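Local coordinates for protein inorganic pyrophosphatase (Neisseria gonorrhoeae, PDB 5TEA) that probably hydrolyses inorganic pyrophosphate to two phosphate ions with the help of magnesium, working as a homohexamer in the cytoplasm, at residues Gly24-Val29 against Ala97-Val102; Gly35-Ile40 against Asp52-Ala57. All blocks are in the same frame, centred on the assembly; numbering follows the deposited sequence.

Interaction 1 (Gly24-Val29 against Ala97-Val102); sequences GIINVV and ARVIGV
In the central curled sheet of the pyrophosphatase, strand 25-32 pairs antiparallel with strand 94-107, and Gly24-Ile26 meets Ala97-Val99 at the start of the first strand. Three backbone hydrogen bonds make the seam. Ile26 and Ala97 form a hydrogen-bonded pair, with Ile26 N to Ala97 O at 2.9 Å and Ala97 N to Ile26 O at 2.8 Å. Val99 N reaches Gly24 O, also at 2.9 Å, and Ile25 and Arg98 between them are a non-hydrogen-bonded pair. Here Ile25 CA approaches Ala97 O at 3.3 Å in a CA-H...O contact, and Arg98 CA does the same to Gly24 O. The local strand directions differ by 113°, a sign of strong twist and coiling, yet the ladder runs on through a backbone bond between Val28 and Leu95.

Side chains pack on both faces. On one, Ile25 CD1 rests against Arg98 CB at 3.9 Å and lies over a face of the Arg98 guanidinium. On the other, Ile26 crosses Val99 at about a right angle, CD1 to CG2 at 3.6 Å. Its CG1 sits between the backbone N and the carbonyl carbon (chi1 65°), and this carries CD1 to the valine. Farther along, Val28 CG2 meets Ala97 CB at 3.9 Å. Helix 167-183 closes over this apolar face, with Ile174 on both Ile26 and Val99. Gly24 has a positive phi and, with Ile25, faces Asp20 in a G1 beta bulge. The arrangement is that of strongly twisted strands in the beta-barrel core of soluble family I pyrophosphatases.

Interaction 2 (Gly35-Ile40 against Asp52-Ala57); sequences GSNHKI and DRIEPA. Unlike the reference sequence in segment 52-57: Ile54 (reference Val).
Lys39 meets Asp52 and Arg53 across the antiparallel hairpin of strands 38-43 and 48-54, where charged, backbone and apolar contacts combine. Among the charges, Lys39 NZ forms a salt bridge with Asp52 OD2 at 3.1 Å, received on the anti lone pair of OD2. The first three lysine torsions, all near 180°, run the chain across the Arg53 guanidinium, with CD 3.4 Å above the centre of its plane; a bend at the last (chi4 -40°) brings NZ to Asp52. Glu55 OE1 lies at the guanidinium edge and accepts from Arg53 NE at 3.1 Å, the donor standing above the carboxylate plane. A weak, strongly bent bond from Arg53 NH2 to Glu55 OE2 completes that salt bridge.

Backbone bonds run from Glu55 N to Asn37 O (2.8 Å), Lys39 N to Arg53 O and Asp52 N to Lys39 O. Beyond the strands, Asn37 ND2 adds a bond to Glu55 O at 3.0 Å, with the acceptor 24° out of the amide plane.

The apolar part is small. On the side of the hairpin opposite Lys39 and Arg53, Ile54 CD1 lies obliquely against the His38 ring, 3.6 Å from CD2.

Ile54 packs on Asp122 and Asn37 on Asn124 of a neighbouring subunit.

Lys39 and Arg53 are predicted to bind substrate. Their carboxylate partners hold both side chains in place and probably balance part of their charge, consistent with a site for the pyrophosphate anion.

How the interactions relate
Interaction 1 belongs to the central curled sheet of the barrel and interaction 2 to a separate two-stranded hairpin, on opposite sides of the chain's centre. Their centres lie 24 Å apart and their nearest atoms about 8 Å, without touching. Along the chain, strand 38-43 is the next strand after 25-32, and both strands of the hairpin come before strand 94-107, so interaction 2 falls within the long excursion that interaction 1 brackets. Interaction 1 is buried inside a single subunit and joins strands 25-32 and 94-107, whereas interaction 2 borders two other subunits of the hexamer. The hairpin places residues predicted to bind substrate near the metal site, the side chain of Lys39 being about 9 Å from a bound calcium ion.

Interaction 1 (Gly24-Val29 against Ala97-Val102)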
# COMPACT_ATOMS: atom_id res chain seq x y z
N GLY B 24 29.47 -12.46 -14.16
CA GLY B 24 28.05 -12.19 -14.25
C GLY B 24 27.42 -11.63 -13.00
O GLY B 24 26.19 -11.60 -12.90
N ILE B 25 28.21 -11.20 -12.02
CA ILE B 25 27.69 -10.57 -10.81
C ILE B 25 28.21 -9.15 -10.81
O ILE B 25 29.41 -8.93 -10.60
CB ILE B 25 28.12 -11.32 -9.53
CG1 ILE B 25 27.82 -12.81 -9.66
CG2 ILE B 25 27.40 -10.72 -8.28
CD1 ILE B 25 26.36 -13.13 -9.77
N ILE B 26 27.33 -8.17 -11.07
CA ILE B 26 27.73 -6.78 -11.23
C ILE B 26 27.10 -5.93 -10.13
O ILE B 26 26.20 -6.37 -9.42
CB ILE B 26 27.34 -6.23 -12.61
CG1 ILE B 26 25.81 -6.20 -12.73
CG2 ILE B 26 28.03 -7.06 -13.71
CD1 ILE B 26 25.30 -5.62 -14.02
N ASN B 27 27.56 -4.68 -10.04
CA ASN B 27 26.99 -3.72 -9.10
C ASN B 27 25.94 -2.89 -9.81
O ASN B 27 26.18 -2.40 -10.92
CB ASN B 27 28.08 -2.83 -8.49
CG ASN B 27 29.08 -3.61 -7.65
OD1 ASN B 27 28.71 -4.55 -6.96
ND2 ASN B 27 30.35 -3.23 -7.72
N VAL B 28 24.78 -2.73 -9.18
CA VAL B 28 23.65 -1.99 -9.74
C VAL B 28 23.17 -0.99 -8.70
O VAL B 28 23.09 -1.32 -7.51
CB VAL B 28 22.51 -2.94 -10.17
CG1 VAL B 28 21.24 -2.17 -10.51
CG2 VAL B 28 22.97 -3.76 -11.37
N VAL B 29 22.90 0.24 -9.13
CA VAL B 29 22.29 1.26 -8.29
C VAL B 29 20.84 1.44 -8.74
O VAL B 29 20.58 1.69 -9.92
CB VAL B 29 23.07 2.58 -8.36
CG1 VAL B 29 22.32 3.71 -7.65
CG2 VAL B 29 24.46 2.40 -7.75
N ALA B 97 24.16 -7.86 -8.30
CA ALA B 97 23.07 -8.41 -9.08
C ALA B 97 23.60 -9.38 -10.13
O ALA B 97 24.67 -9.15 -10.70
CB ALA B 97 22.27 -7.30 -9.77
N ARG B 98 22.84 -10.43 -10.40
CA ARG B 98 23.22 -11.37 -11.44
C ARG B 98 22.68 -10.89 -12.78
O ARG B 98 21.50 -10.52 -12.87
CB ARG B 98 22.70 -12.78 -11.13
CG ARG B 98 22.71 -13.72 -12.33
CD ARG B 98 22.19 -15.12 -11.98
NE ARG B 98 23.17 -15.89 -11.22
CZ ARG B 98 24.17 -16.59 -11.74
NH1 ARG B 98 24.35 -16.65 -13.06
NH2 ARG B 98 25.00 -17.25 -10.94
N VAL B 99 23.54 -10.88 -13.80
CA VAL B 99 23.16 -10.56 -15.17
C VAL B 99 22.47 -11.78 -15.78
O VAL B 99 23.08 -12.85 -15.87
CB VAL B 99 24.39 -10.18 -16.00
CG1 VAL B 99 24.02 -9.97 -17.49
CG2 VAL B 99 25.11 -8.98 -15.42
N ILE B 100 21.22 -11.64 -16.22
CA ILE B 100 20.53 -12.76 -16.84
C ILE B 100 20.17 -12.54 -18.31
O ILE B 100 19.72 -13.50 -18.96
CB ILE B 100 19.26 -13.20 -16.06
CG1 ILE B 100 18.16 -12.14 -16.13
CG2 ILE B 100 19.62 -13.62 -14.61
CD1 ILE B 100 16.81 -12.64 -15.61
N GLY B 101 20.38 -11.35 -18.86
CA GLY B 101 20.06 -11.10 -20.25
C GLY B 101 20.19 -9.63 -20.58
O GLY B 101 20.63 -8.82 -19.75
N VAL B 102 19.81 -9.28 -21.81
CA VAL B 102 19.81 -7.88 -22.24
C VAL B 102 18.61 -7.63 -23.14
O VAL B 102 18.27 -8.45 -24.00
CB VAL B 102 21.13 -7.48 -22.93
CG1 VAL B 102 21.50 -8.43 -24.11
CG2 VAL B 102 21.12 -6.01 -23.35

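Interaction 2 (Gly35-Ile40 against Asp52-Ala57)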
# COMPACT_ATOMS: atom_id res chain seq x y z
N GLY B 35 6.62 -0.34 -10.44
CA GLY B 35 5.30 0.19 -10.18
C GLY B 35 5.21 1.70 -10.03
O GLY B 35 4.10 2.22 -9.86
N SER B 36 6.33 2.41 -10.08
CA SER B 36 6.32 3.87 -9.96
C SER B 36 6.20 4.53 -11.33
O SER B 36 6.79 4.06 -12.31
CB SER B 36 7.59 4.35 -9.25
OG SER B 36 7.65 5.76 -9.21
N ASN B 37 5.43 5.62 -11.41
CA ASN B 37 5.44 6.46 -12.61
C ASN B 37 6.30 7.70 -12.44
O ASN B 37 6.11 8.69 -13.16
CB ASN B 37 4.02 6.84 -13.05
CG ASN B 37 3.30 7.73 -12.04
OD1 ASN B 37 3.51 7.60 -10.84
ND2 ASN B 37 2.45 8.63 -12.53
N HIS B 38 7.23 7.68 -11.49
CA HIS B 38 8.15 8.79 -11.28
C HIS B 38 9.44 8.47 -12.01
O HIS B 38 10.09 7.47 -11.72
CB HIS B 38 8.40 9.03 -9.80
CG HIS B 38 7.18 9.50 -9.07
ND1 HIS B 38 7.11 9.62 -7.70
CD2 HIS B 38 5.96 9.86 -9.54
CE1 HIS B 38 5.91 10.05 -7.35
NE2 HIS B 38 5.19 10.20 -8.45
N LYS B 39 9.80 9.31 -12.98
CA LYS B 39 11.06 9.09 -13.70
C LYS B 39 12.18 9.69 -12.87
O LYS B 39 12.45 10.89 -12.94
CB LYS B 39 11.03 9.69 -15.09
CG LYS B 39 12.33 9.41 -15.85
CD LYS B 39 12.36 10.20 -17.15
CE LYS B 39 13.60 9.86 -17.95
NZ LYS B 39 14.79 9.72 -17.07
N ILE B 40 12.85 8.85 -12.11
CA ILE B 40 13.93 9.25 -11.23
C ILE B 40 15.24 8.83 -11.87
O ILE B 40 15.35 7.71 -12.39
CB ILE B 40 13.75 8.65 -9.82
CG1 ILE B 40 12.44 9.17 -9.22
CG2 ILE B 40 14.92 9.01 -8.90
CD1 ILE B 40 11.98 8.41 -8.00
N ASP B 52 12.99 13.67 -12.75
CA ASP B 52 12.96 14.40 -14.01
C ASP B 52 11.55 14.81 -14.38
O ASP B 52 11.33 15.93 -14.86
CB ASP B 52 13.55 13.54 -15.14
CG ASP B 52 15.04 13.33 -15.00
OD1 ASP B 52 15.70 14.12 -14.29
OD2 ASP B 52 15.56 12.37 -15.62
N ARG B 53 10.58 13.91 -14.21
CA ARG B 53 9.21 14.20 -14.62
C ARG B 53 8.28 13.13 -14.07
O ARG B 53 8.73 12.07 -13.63
CB ARG B 53 9.08 14.27 -16.15
CG ARG B 53 9.40 12.96 -16.84
CD ARG B 53 9.29 13.15 -18.35
NE ARG B 53 9.38 11.88 -19.06
CZ ARG B 53 10.44 11.49 -19.76
NH1 ARG B 53 11.51 12.27 -19.85
NH2 ARG B 53 10.43 10.31 -20.37
N ILE B 54 6.98 13.44 -14.07
CA ILE B 54 5.94 12.46 -13.82
C ILE B 54 5.54 11.83 -15.15
O ILE B 54 5.20 12.54 -16.11
CB ILE B 54 4.71 13.11 -13.15
CG1 ILE B 54 5.13 13.97 -11.95
CG2 ILE B 54 3.69 12.02 -12.76
CD1 ILE B 54 5.64 13.21 -10.74
N GLU B 55 5.58 10.49 -15.23
CA GLU B 55 5.17 9.79 -16.44
C GLU B 55 3.68 9.47 -16.37
O GLU B 55 3.10 9.50 -15.29
CB GLU B 55 5.97 8.49 -16.58
CG GLU B 55 7.49 8.69 -16.64
CD GLU B 55 7.99 9.07 -18.02
OE1 GLU B 55 7.22 9.67 -18.80
OE2 GLU B 55 9.16 8.75 -18.33
N PRO B 56 3.04 9.16 -17.50
CA PRO B 56 1.65 8.69 -17.44
C PRO B 56 1.51 7.49 -16.50
O PRO B 56 2.32 6.56 -16.53
CB PRO B 56 1.34 8.31 -18.89
CG PRO B 56 2.27 9.20 -19.69
CD PRO B 56 3.54 9.24 -18.88
N ALA B 57 0.48 7.53 -15.66
CA ALA B 57 0.26 6.47 -14.68
C ALA B 57 0.09 5.11 -15.34
O ALA B 57 0.48 4.10 -14.75
CB ALA B 57 -0.97 6.81 -13.82